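PDB 1XPP: DNA-directed RNA polymerase subunit Rpo11 from Thermoplasma acidophilum, which is probably a subunit of archaeal RNA polymerase, the enzyme that transcribes DNA into RNA from the four ribonucleoside triphosphates. Local coordinates for residues 25-28 with 33-36; 40-45 with 49-54; 65-70 with 75-80. All coordinates share one frame; numbering follows the deposited sequence.

All three contacts pack a helix on the same antiparallel sheet, and none has a hydrogen bond between its paired segments. Interactions 1 and 2 use the two ends of helix 32-42, against strand 22-28 and strand 48-54 respectively; interaction 3 sets the start of helix 74-105 on strand 64-69, which lies between those strands. The touching residues of interactions 1 and 3 are all buried and apolar, and a probable Val25 O to Ile65 N hydrogen bond of 2.8 Å joins the two contacts. Interaction 2 includes an exposed leucine at the sheet's edge and has charged groups around it. Its Asp49 OD1 lies 2.7 Å from Arg68 NH1 of interaction 3, a salt bridge between the two contacts.

Interaction 1: residues 25-28 with 33-36; sequences VEMI and TLLR
Met27 and Leu35 mark the nearest backbone approach of strand residues 25-28 to helical residues 33-36, with their CA atoms 8.2 Å apart. Side chains, not backbone bonds, span that distance: no hydrogen bond crosses it. The CA-CB bonds of Met27, Leu34 and Leu35 all point toward the opposite segment. A single methyl carries most of the contact: Leu35 CD2 lies 3.8 Å from Met27 CB, 3.9 Å from Met27 CG and 3.7 Å from Met27 CE. It can meet both ends of the thioether chain because Met27 is folded, bending at chi2 (-84°) and again at chi3 (-65°), which brings CE round to the helix. The two side chains lie alongside one another, running in opposite senses. Met27 CE also comes to 4.4 Å from Leu34 CD2, a looser touch. Around this pair, Met27 packs on Leu13 of the adjoining strand, while Leu35 rests on Pro63 and Tyr30. Strand 22-28, a short connection and helix 32-42 folded back over the sheet form a beta-alpha unit of the Rpb3/Rpb11 dimerisation domain, with Phe96 of the second subunit, another copy of this protein, also packing against Met27.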
ATOM      1  N   VAL D  25      -1.114  12.504  11.520  1.00 16.48           N
ATOM      2  CA  VAL D  25      -1.559  11.773  10.362  1.00 16.20           C
ATOM      3  C   VAL D  25      -0.724  10.515  10.197  1.00 16.84           C
ATOM      4  O   VAL D  25       0.512  10.564  10.247  1.00 16.35           O
ATOM      5  CB  VAL D  25      -1.447  12.660   9.076  1.00 15.59           C
ATOM      6  CG1 VAL D  25      -2.006  11.936   7.880  1.00 18.50           C
ATOM      7  CG2 VAL D  25      -2.157  13.968   9.280  1.00 15.18           C
ATOM      8  N   GLU D  26      -1.404   9.383  10.021  1.00 16.10           N
ATOM      9  CA  GLU D  26      -0.749   8.128   9.679  1.00 17.79           C
ATOM     10  C   GLU D  26      -0.596   8.051   8.163  1.00 17.77           C
ATOM     11  O   GLU D  26      -1.587   8.278   7.428  1.00 20.00           O
ATOM     12  CB  GLU D  26      -1.574   6.943  10.201  1.00 18.89           C
ATOM     13  CG  GLU D  26      -0.782   5.637  10.207  1.00 22.75           C
ATOM     14  CD  GLU D  26      -1.558   4.491  10.843  1.00 28.76           C
ATOM     15  OE1 GLU D  26      -2.803   4.486  10.739  1.00 30.74           O
ATOM     16  OE2 GLU D  26      -0.919   3.579  11.411  1.00 29.42           O
ATOM     17  N   MET D  27       0.622   7.765   7.713  1.00 17.78           N
ATOM     18  CA  MET D  27       0.998   7.722   6.295  1.00 18.74           C
ATOM     19  C   MET D  27       1.467   6.336   5.931  1.00 19.64           C
ATOM     20  O   MET D  27       2.494   5.869   6.443  1.00 19.23           O
ATOM     21  CB  MET D  27       2.137   8.699   6.006  1.00 19.81           C
ATOM     22  CG  MET D  27       2.005  10.012   6.700  1.00 23.31           C
ATOM     23  SD  MET D  27       0.940  11.044   5.713  1.00 30.66           S
ATOM     24  CE  MET D  27       1.847  11.335   4.166  1.00 25.81           C
ATOM     25  N   ILE D  28       0.724   5.676   5.046  1.00 20.49           N
ATOM     26  CA  ILE D  28       0.944   4.275   4.746  1.00 22.13           C
ATOM     27  C   ILE D  28       1.444   4.099   3.310  1.00 22.38           C
ATOM     28  O   ILE D  28       0.865   4.651   2.371  1.00 21.90           O
ATOM     29  CB  ILE D  28      -0.368   3.450   4.981  1.00 22.73           C
ATOM     30  CG1 ILE D  28      -0.861   3.666   6.430  1.00 23.45           C
ATOM     31  CG2 ILE D  28      -0.129   2.000   4.622  1.00 23.28           C
ATOM     32  CD1 ILE D  28      -2.097   2.908   6.833  1.00 26.78           C
ATOM     33  N   THR D  33      11.418   9.178   1.705  1.00 20.99           N
ATOM     34  CA  THR D  33      11.856  10.473   1.203  1.00 21.49           C
ATOM     35  C   THR D  33      10.734  11.490   1.127  1.00 19.89           C
ATOM     36  O   THR D  33      10.927  12.669   1.491  1.00 19.67           O
ATOM     37  CB  THR D  33      12.594  10.338  -0.137  1.00 21.79           C
ATOM     38  OG1 THR D  33      13.806   9.629   0.154  1.00 26.76           O
ATOM     39  CG2 THR D  33      13.004  11.718  -0.681  1.00 24.52           C
ATOM     40  N   LEU D  34       9.569  11.036   0.665  1.00 19.27           N
ATOM     41  CA  LEU D  34       8.386  11.926   0.644  1.00 18.60           C
ATOM     42  C   LEU D  34       8.054  12.480   2.043  1.00 18.53           C
ATOM     43  O   LEU D  34       7.829  13.677   2.219  1.00 17.21           O
ATOM     44  CB  LEU D  34       7.153  11.219   0.030  1.00 19.40           C
ATOM     45  CG  LEU D  34       5.912  12.150  -0.009  1.00 18.31           C
ATOM     46  CD1 LEU D  34       5.067  11.961  -1.259  1.00 22.15           C
ATOM     47  CD2 LEU D  34       5.085  11.909   1.203  1.00 19.46           C
ATOM     48  N   LEU D  35       8.064  11.616   3.052  1.00 16.25           N
ATOM     49  CA  LEU D  35       7.693  12.083   4.376  1.00 17.59           C
ATOM     50  C   LEU D  35       8.673  13.124   4.897  1.00 16.87           C
ATOM     51  O   LEU D  35       8.268  14.122   5.487  1.00 17.52           O
ATOM     52  CB  LEU D  35       7.558  10.901   5.358  1.00 18.49           C
ATOM     53  CG  LEU D  35       6.668   9.725   4.852  1.00 21.98           C
ATOM     54  CD1 LEU D  35       6.639   8.587   5.864  1.00 25.55           C
ATOM     55  CD2 LEU D  35       5.287  10.168   4.576  1.00 24.39           C
ATOM     56  N   ARG D  36       9.971  12.865   4.716  1.00 17.10           N
ATOM     57  CA  ARG D  36      10.988  13.779   5.251  1.00 18.14           C
ATOM     58  C   ARG D  36      10.957  15.093   4.511  1.00 18.24           C
ATOM     59  O   ARG D  36      11.061  16.142   5.124  1.00 19.19           O
ATOM     60  CB  ARG D  36      12.368  13.129   5.165  1.00 18.98           C
ATOM     61  CG  ARG D  36      12.432  11.819   5.902  1.00 21.96           C
ATOM     62  CD  ARG D  36      13.871  11.401   6.116  1.00 26.70           C
ATOM     63  NE  ARG D  36      13.958   9.971   6.405  1.00 32.52           N
ATOM     64  CZ  ARG D  36      14.176   9.033   5.482  1.00 31.99           C
ATOM     65  NH1 ARG D  36      14.337   9.369   4.204  1.00 31.02           N
ATOM     66  NH2 ARG D  36      14.226   7.760   5.842  1.00 34.28           N
TER

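Interaction 2: residues 40-45 with 49-54; sequences EEILKD and DEARYY
Leu43 lies against Ala51 where the two backbones come nearest, CA to CA 6.1 Å, and its side chain closes on the strand atom by atom. Leu43 CB still stands 5.1 Å from Ala51 CB. With CG anti to the carbonyl carbon (chi1 -77°), the chain then swings inward, and Leu43 CG reaches Ala51 CB at 4.0 Å. Beyond the branch, Leu43 CD1 lies 4.1 Å from Ala51 O, and CD2 lies 3.9 Å from the same oxygen while also touching Ala51 N and CB. The leucine therefore packs on the peptide atoms of the strand as much as on its methyl group. Ile42 completes the contact from the buried side, its CG2 branch meeting Ala51 CB at 3.8 Å; Ile42 also packs on Val67 and on Ala81 of helix 74-105.

The setting is a helix joined to the outermost strand of an antiparallel sheet within the chain. Residues Ile42 to Asp45 form a type I beta turn, with Asp45 N bonded to Ile42 O at 3.1 Å, and Asp45 OD2 accepts a hydrogen bond from Gln47 N in the link that follows. Asp49 and Glu50 sit together opposite the single residue Arg68 of the neighbouring strand, the pattern of a classic beta bulge, and Glu50 OE1 forms a salt bridge with Arg68 NH2. Within 40-45, Lys44 NZ reaches back 2.9 Å to Glu41 OE1, approaching the syn side of the carboxylate but 24° out of its plane. Next to Glu41, Glu40 OE2 is hydrogen-bonded to Thr33 OG1 of the second subunit, another copy of this protein.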
ATOM      1  N   GLU D  40      10.312  18.719   6.104  1.00 19.26           N
ATOM      2  CA  GLU D  40      11.282  19.802   5.825  1.00 20.05           C
ATOM      3  C   GLU D  40      10.550  21.039   5.286  1.00 19.60           C
ATOM      4  O   GLU D  40      10.774  22.177   5.729  1.00 20.25           O
ATOM      5  CB  GLU D  40      12.350  19.338   4.845  1.00 21.06           C
ATOM      6  CG  GLU D  40      13.486  20.340   4.629  1.00 23.09           C
ATOM      7  CD  GLU D  40      14.376  20.004   3.429  1.00 27.87           C
ATOM      8  OE1 GLU D  40      15.137  20.884   2.961  1.00 32.20           O
ATOM      9  OE2 GLU D  40      14.319  18.870   2.935  1.00 31.86           O
ATOM     10  N   GLU D  41       9.613  20.802   4.381  1.00 19.14           N
ATOM     11  CA  GLU D  41       8.837  21.908   3.852  1.00 18.70           C
ATOM     12  C   GLU D  41       7.933  22.576   4.898  1.00 18.56           C
ATOM     13  O   GLU D  41       7.866  23.819   4.982  1.00 19.53           O
ATOM     14  CB  GLU D  41       8.049  21.458   2.614  1.00 19.17           C
ATOM     15  CG  GLU D  41       7.405  22.628   1.850  1.00 20.13           C
ATOM     16  CD  GLU D  41       8.413  23.494   1.098  1.00 23.72           C
ATOM     17  OE1 GLU D  41       9.614  23.184   1.080  1.00 26.90           O
ATOM     18  OE2 GLU D  41       7.987  24.517   0.522  1.00 29.47           O
ATOM     19  N   ILE D  42       7.229  21.783   5.705  1.00 17.85           N
ATOM     20  CA  ILE D  42       6.311  22.355   6.693  1.00 18.27           C
ATOM     21  C   ILE D  42       7.107  23.189   7.707  1.00 19.07           C
ATOM     22  O   ILE D  42       6.601  24.189   8.200  1.00 20.31           O
ATOM     23  CB  ILE D  42       5.537  21.252   7.446  1.00 17.44           C
ATOM     24  CG1 ILE D  42       4.570  20.519   6.513  1.00 19.02           C
ATOM     25  CG2 ILE D  42       4.769  21.830   8.632  1.00 15.37           C
ATOM     26  CD1 ILE D  42       4.171  19.111   7.003  1.00 16.92           C
ATOM     27  N   LEU D  43       8.318  22.744   8.029  1.00 20.71           N
ATOM     28  CA  LEU D  43       9.183  23.482   8.967  1.00 23.02           C
ATOM     29  C   LEU D  43       9.623  24.872   8.486  1.00 24.44           C
ATOM     30  O   LEU D  43      10.125  25.660   9.298  1.00 25.60           O
ATOM     31  CB  LEU D  43      10.407  22.645   9.308  1.00 23.35           C
ATOM     32  CG  LEU D  43      10.228  21.494  10.310  1.00 24.70           C
ATOM     33  CD1 LEU D  43      11.434  20.565  10.304  1.00 24.37           C
ATOM     34  CD2 LEU D  43       9.960  22.020  11.708  1.00 28.25           C
ATOM     35  N   LYS D  44       9.438  25.176   7.197  1.00 24.78           N
ATOM     36  CA  LYS D  44       9.802  26.498   6.641  1.00 26.55           C
ATOM     37  C   LYS D  44       8.702  27.523   6.912  1.00 26.53           C
ATOM     38  O   LYS D  44       8.905  28.734   6.759  1.00 27.88           O
ATOM     39  CB  LYS D  44      10.031  26.402   5.142  1.00 26.72           C
ATOM     40  CG  LYS D  44      11.211  25.553   4.719  1.00 28.76           C
ATOM     41  CD  LYS D  44      11.271  25.516   3.214  1.00 31.26           C
ATOM     42  CE  LYS D  44      12.251  24.510   2.722  1.00 32.94           C
ATOM     43  NZ  LYS D  44      12.196  24.445   1.238  1.00 35.90           N
ATOM     44  N   ASP D  45       7.540  27.035   7.321  1.00 25.95           N
ATOM     45  CA  ASP D  45       6.339  27.851   7.540  1.00 26.46           C
ATOM     46  C   ASP D  45       6.426  28.595   8.879  1.00 27.00           C
ATOM     47  O   ASP D  45       6.600  27.980   9.934  1.00 26.76           O
ATOM     48  CB  ASP D  45       5.136  26.912   7.528  1.00 25.49           C
ATOM     49  CG  ASP D  45       3.791  27.625   7.572  1.00 27.15           C
ATOM     50  OD1 ASP D  45       2.837  27.005   7.114  1.00 25.77           O
ATOM     51  OD2 ASP D  45       3.652  28.764   8.071  1.00 28.68           O
ATOM     52  N   ASP D  49       4.871  25.538  14.687  1.00 27.24           N
ATOM     53  CA  ASP D  49       5.536  25.423  15.973  1.00 28.42           C
ATOM     54  C   ASP D  49       6.433  24.179  16.000  1.00 27.58           C
ATOM     55  O   ASP D  49       7.597  24.243  16.391  1.00 27.88           O
ATOM     56  CB  ASP D  49       4.429  25.320  17.028  1.00 29.31           C
ATOM     57  CG  ASP D  49       4.739  26.041  18.289  1.00 34.35           C
ATOM     58  OD1 ASP D  49       5.672  25.619  19.006  1.00 39.20           O
ATOM     59  OD2 ASP D  49       3.986  26.993  18.599  1.00 36.87           O
ATOM     60  N   GLU D  50       5.888  23.043  15.572  1.00 26.53           N
ATOM     61  CA  GLU D  50       6.665  21.824  15.484  1.00 25.15           C
ATOM     62  C   GLU D  50       6.139  20.997  14.333  1.00 23.13           C
ATOM     63  O   GLU D  50       4.956  21.014  14.052  1.00 23.30           O
ATOM     64  CB  GLU D  50       6.559  21.001  16.776  1.00 27.04           C
ATOM     65  CG  GLU D  50       7.804  21.086  17.676  1.00 31.44           C
ATOM     66  CD  GLU D  50       7.588  20.435  19.023  1.00 36.20           C
ATOM     67  OE1 GLU D  50       7.920  21.075  20.052  1.00 37.08           O
ATOM     68  OE2 GLU D  50       7.072  19.292  19.054  1.00 38.87           O
ATOM     69  N   ALA D  51       7.043  20.291  13.686  1.00 22.27           N
ATOM     70  CA  ALA D  51       6.659  19.313  12.666  1.00 20.35           C
ATOM     71  C   ALA D  51       7.659  18.196  12.726  1.00 20.12           C
ATOM     72  O   ALA D  51       8.874  18.424  12.657  1.00 20.32           O
ATOM     73  CB  ALA D  51       6.630  19.931  11.293  1.00 20.14           C
ATOM     74  N   ARG D  52       7.137  16.978  12.845  1.00 18.96           N
ATOM     75  CA  ARG D  52       7.979  15.815  13.055  1.00 18.89           C
ATOM     76  C   ARG D  52       7.487  14.663  12.215  1.00 17.70           C
ATOM     77  O   ARG D  52       6.282  14.481  12.048  1.00 17.51           O
ATOM     78  CB  ARG D  52       7.898  15.367  14.508  1.00 19.26           C
ATOM     79  CG  ARG D  52       8.213  16.451  15.534  1.00 24.80           C
ATOM     80  CD  ARG D  52       9.710  16.506  15.803  1.00 31.31           C
ATOM     81  NE  ARG D  52      10.231  15.171  16.068  1.00 39.62           N
ATOM     82  CZ  ARG D  52      11.439  14.907  16.556  1.00 42.00           C
ATOM     83  NH1 ARG D  52      12.273  15.900  16.856  1.00 44.21           N
ATOM     84  NH2 ARG D  52      11.808  13.643  16.757  1.00 44.07           N
ATOM     85  N   TYR D  53       8.414  13.867  11.707  1.00 16.82           N
ATOM     86  CA  TYR D  53       8.038  12.562  11.186  1.00 16.66           C
ATOM     87  C   TYR D  53       8.510  11.497  12.138  1.00 17.14           C
ATOM     88  O   TYR D  53       9.537  11.672  12.829  1.00 17.87           O
ATOM     89  CB  TYR D  53       8.628  12.301   9.798  1.00 17.32           C
ATOM     90  CG  TYR D  53      10.134  12.401   9.706  1.00 16.33           C
ATOM     91  CD1 TYR D  53      10.953  11.299  10.039  1.00 21.97           C
ATOM     92  CD2 TYR D  53      10.736  13.572   9.275  1.00 19.93           C
ATOM     93  CE1 TYR D  53      12.342  11.398   9.950  1.00 23.97           C
ATOM     94  CE2 TYR D  53      12.111  13.669   9.164  1.00 20.90           C
ATOM     95  CZ  TYR D  53      12.907  12.586   9.507  1.00 25.64           C
ATOM     96  OH  TYR D  53      14.280  12.720   9.396  1.00 29.07           O
ATOM     97  N   TYR D  54       7.788  10.388  12.114  1.00 16.55           N
ATOM     98  CA  TYR D  54       8.133   9.203  12.903  1.00 16.40           C
ATOM     99  C   TYR D  54       8.117   8.040  11.949  1.00 17.39           C
ATOM    100  O   TYR D  54       7.063   7.625  11.446  1.00 18.50           O
ATOM    101  CB  TYR D  54       7.165   8.977  14.044  1.00 16.79           C
ATOM    102  CG  TYR D  54       7.001  10.199  14.915  1.00 15.97           C
ATOM    103  CD1 TYR D  54       6.020  11.170  14.634  1.00 18.37           C
ATOM    104  CD2 TYR D  54       7.853  10.411  15.996  1.00 18.78           C
ATOM    105  CE1 TYR D  54       5.865  12.298  15.463  1.00 18.25           C
ATOM    106  CE2 TYR D  54       7.711  11.521  16.801  1.00 18.17           C
ATOM    107  CZ  TYR D  54       6.729  12.451  16.536  1.00 19.06           C
ATOM    108  OH  TYR D  54       6.650  13.525  17.389  1.00 24.52           O
TER

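Interaction 3: residues 65-70 with 75-80; sequences IYVRVK and QSAIKR
Arg80 N bonds to Ser76 O at 2.8 Å, holding the helical turn that presents Ala77 and Ile78 to Val67, Val69 and Ile65 of the strand. The Arg80 guanidinium group curls back so that one face lies over Ser76 O and Ala77 CA, both offset toward its rim, while Arg80 NH2 forms a salt bridge with Asp45 OD1. Across the contact everything is apolar. The axes of strand 65-69 and helix 75-80 approach to 8.6 Å at 111° between their N-to-C directions, so the helix runs across the strand. Val67 straddles the two helix residues: its CG1 lies 4.2 Å from Ala77 CB, and its CG2 lies 3.9 Å from Ile78 CG1. Val69 CG1, two residues along the strand, meets the same Ala77 CB at 3.8 Å. Further along, Ile65 CD1 touches Ile78 CD1 at 4.2 Å, methyl against methyl. Ile65, Val67 and Val69 are alternate residues of the strand, and all three direct CB toward the helix. Phe96 of the second subunit packs on Ile78. The helix laid across the antiparallel sheet belongs to the Rpb3/Rpb11 dimerisation domain, and the neighbour's aromatic ring is consistent with this face serving in subunit pairing.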
ATOM      1  N   ILE D  65       3.086  11.561  10.865  1.00 15.08           N
ATOM      2  CA  ILE D  65       3.584  12.923  10.971  1.00 15.24           C
ATOM      3  C   ILE D  65       2.724  13.703  11.954  1.00 15.11           C
ATOM      4  O   ILE D  65       1.527  13.455  12.078  1.00 17.44           O
ATOM      5  CB  ILE D  65       3.674  13.650   9.582  1.00 14.55           C
ATOM      6  CG1 ILE D  65       2.301  13.829   8.942  1.00 19.09           C
ATOM      7  CG2 ILE D  65       4.609  12.928   8.648  1.00 15.53           C
ATOM      8  CD1 ILE D  65       2.289  14.866   7.815  1.00 20.76           C
ATOM      9  N   TYR D  66       3.378  14.613  12.691  1.00 15.31           N
ATOM     10  CA  TYR D  66       2.754  15.431  13.710  1.00 15.48           C
ATOM     11  C   TYR D  66       3.099  16.900  13.415  1.00 15.79           C
ATOM     12  O   TYR D  66       4.262  17.237  13.168  1.00 16.06           O
ATOM     13  CB  TYR D  66       3.363  15.084  15.069  1.00 15.76           C
ATOM     14  CG  TYR D  66       3.032  16.066  16.168  1.00 18.33           C
ATOM     15  CD1 TYR D  66       1.707  16.260  16.584  1.00 19.24           C
ATOM     16  CD2 TYR D  66       4.024  16.818  16.749  1.00 20.38           C
ATOM     17  CE1 TYR D  66       1.419  17.168  17.609  1.00 21.74           C
ATOM     18  CE2 TYR D  66       3.741  17.720  17.765  1.00 23.73           C
ATOM     19  CZ  TYR D  66       2.450  17.876  18.178  1.00 21.66           C
ATOM     20  OH  TYR D  66       2.186  18.791  19.173  1.00 26.73           O
ATOM     21  N   VAL D  67       2.081  17.749  13.446  1.00 16.31           N
ATOM     22  CA  VAL D  67       2.283  19.169  13.172  1.00 17.19           C
ATOM     23  C   VAL D  67       1.544  19.958  14.238  1.00 17.63           C
ATOM     24  O   VAL D  67       0.368  19.699  14.492  1.00 18.53           O
ATOM     25  CB  VAL D  67       1.713  19.560  11.761  1.00 15.89           C
ATOM     26  CG1 VAL D  67       1.925  21.036  11.478  1.00 18.23           C
ATOM     27  CG2 VAL D  67       2.363  18.718  10.644  1.00 18.66           C
ATOM     28  N   ARG D  68       2.247  20.898  14.846  1.00 19.00           N
ATOM     29  CA  ARG D  68       1.615  21.885  15.730  1.00 21.30           C
ATOM     30  C   ARG D  68       1.902  23.295  15.217  1.00 21.06           C
ATOM     31  O   ARG D  68       3.022  23.619  14.888  1.00 21.54           O
ATOM     32  CB  ARG D  68       2.108  21.744  17.165  1.00 22.05           C
ATOM     33  CG  ARG D  68       1.460  22.753  18.148  1.00 26.46           C
ATOM     34  CD  ARG D  68       1.871  22.471  19.603  1.00 31.39           C
ATOM     35  NE  ARG D  68       3.276  22.097  19.721  1.00 35.73           N
ATOM     36  CZ  ARG D  68       4.250  22.913  20.114  1.00 38.55           C
ATOM     37  NH1 ARG D  68       3.984  24.168  20.452  1.00 41.38           N
ATOM     38  NH2 ARG D  68       5.499  22.469  20.182  1.00 40.76           N
ATOM     39  N   VAL D  69       0.860  24.123  15.199  1.00 22.67           N
ATOM     40  CA  VAL D  69       0.957  25.494  14.680  1.00 24.04           C
ATOM     41  C   VAL D  69       0.895  26.556  15.804  1.00 26.16           C
ATOM     42  O   VAL D  69       0.258  26.318  16.848  1.00 27.59           O
ATOM     43  CB  VAL D  69      -0.152  25.739  13.604  1.00 23.05           C
ATOM     44  CG1 VAL D  69       0.080  24.812  12.366  1.00 23.17           C
ATOM     45  CG2 VAL D  69      -1.540  25.533  14.143  1.00 23.72           C
ATOM     46  N   LYS D  70       1.581  27.682  15.590  1.00 28.74           N
ATOM     47  CA  LYS D  70       1.375  28.900  16.427  1.00 30.57           C
ATOM     48  C   LYS D  70       0.054  29.594  16.084  1.00 31.51           C
ATOM     49  O   LYS D  70      -0.569  30.225  16.948  1.00 33.17           O
ATOM     50  CB  LYS D  70       2.465  29.953  16.220  1.00 30.84           C
ATOM     51  CG  LYS D  70       3.898  29.496  16.155  1.00 33.18           C
ATOM     52  CD  LYS D  70       4.765  30.588  15.520  1.00 37.16           C
ATOM     53  CE  LYS D  70       6.212  30.177  15.461  1.00 37.73           C
ATOM     54  NZ  LYS D  70       6.929  30.861  14.336  1.00 39.63           N
ATOM     55  N   GLN D  75      -4.034  21.457   9.745  1.00 21.31           N
ATOM     56  CA  GLN D  75      -4.313  20.888   8.427  1.00 21.55           C
ATOM     57  C   GLN D  75      -3.964  21.897   7.334  1.00 21.16           C
ATOM     58  O   GLN D  75      -3.523  21.498   6.261  1.00 20.48           O
ATOM     59  CB  GLN D  75      -5.758  20.414   8.274  1.00 23.81           C
ATOM     60  CG  GLN D  75      -6.782  21.502   8.468  1.00 24.19           C
ATOM     61  CD  GLN D  75      -7.233  21.649   9.923  1.00 27.38           C
ATOM     62  OE1 GLN D  75      -6.492  21.325  10.845  1.00 23.96           O
ATOM     63  NE2 GLN D  75      -8.452  22.157  10.125  1.00 30.50           N
ATOM     64  N   SER D  76      -4.109  23.195   7.618  1.00 20.58           N
ATOM     65  CA  SER D  76      -3.682  24.226   6.651  1.00 19.85           C
ATOM     66  C   SER D  76      -2.173  24.281   6.411  1.00 19.04           C
ATOM     67  O   SER D  76      -1.723  24.525   5.271  1.00 18.49           O
ATOM     68  CB  SER D  76      -4.187  25.615   7.074  1.00 20.79           C
ATOM     69  OG  SER D  76      -5.602  25.542   7.088  1.00 23.62           O
ATOM     70  N   ALA D  77      -1.378  24.080   7.461  1.00 17.59           N
ATOM     71  CA  ALA D  77       0.064  24.091   7.332  1.00 18.36           C
ATOM     72  C   ALA D  77       0.469  22.921   6.439  1.00 17.62           C
ATOM     73  O   ALA D  77       1.322  23.068   5.571  1.00 17.79           O
ATOM     74  CB  ALA D  77       0.780  24.027   8.715  1.00 18.90           C
ATOM     75  N   ILE D  78      -0.143  21.757   6.636  1.00 17.76           N
ATOM     76  CA  ILE D  78       0.140  20.620   5.758  1.00 15.90           C
ATOM     77  C   ILE D  78      -0.232  20.960   4.295  1.00 16.65           C
ATOM     78  O   ILE D  78       0.590  20.763   3.384  1.00 14.68           O
ATOM     79  CB  ILE D  78      -0.551  19.345   6.214  1.00 17.49           C
ATOM     80  CG1 ILE D  78       0.003  18.958   7.595  1.00 17.27           C
ATOM     81  CG2 ILE D  78      -0.398  18.251   5.116  1.00 17.39           C
ATOM     82  CD1 ILE D  78      -0.707  17.790   8.270  1.00 19.00           C
ATOM     83  N   LYS D  79      -1.423  21.509   4.094  1.00 15.84           N
ATOM     84  CA  LYS D  79      -1.848  21.872   2.733  1.00 16.55           C
ATOM     85  C   LYS D  79      -0.865  22.854   2.084  1.00 16.13           C
ATOM     86  O   LYS D  79      -0.480  22.654   0.918  1.00 16.16           O
ATOM     87  CB  LYS D  79      -3.261  22.466   2.708  1.00 15.46           C
ATOM     88  CG  LYS D  79      -3.740  22.758   1.265  1.00 17.24           C
ATOM     89  CD  LYS D  79      -5.169  23.265   1.201  1.00 20.60           C
ATOM     90  CE  LYS D  79      -5.534  23.560  -0.265  1.00 21.12           C
ATOM     91  NZ  LYS D  79      -6.880  24.220  -0.288  1.00 23.58           N
ATOM     92  N   ARG D  80      -0.479  23.918   2.788  1.00 16.04           N
ATOM     93  CA  ARG D  80       0.468  24.898   2.206  1.00 15.88           C
ATOM     94  C   ARG D  80       1.727  24.220   1.693  1.00 16.04           C
ATOM     95  O   ARG D  80       2.233  24.506   0.573  1.00 16.68           O
ATOM     96  CB  ARG D  80       0.819  26.012   3.216  1.00 16.85           C
ATOM     97  CG  ARG D  80      -0.409  26.926   3.518  1.00 18.99           C
ATOM     98  CD  ARG D  80      -0.019  28.138   4.396  1.00 19.39           C
ATOM     99  NE  ARG D  80       0.495  27.822   5.736  1.00 20.60           N
ATOM    100  CZ  ARG D  80      -0.278  27.702   6.813  1.00 19.84           C
ATOM    101  NH1 ARG D  80      -1.605  27.806   6.720  1.00 22.62           N
ATOM    102  NH2 ARG D  80       0.297  27.442   7.994  1.00 21.00           N
TER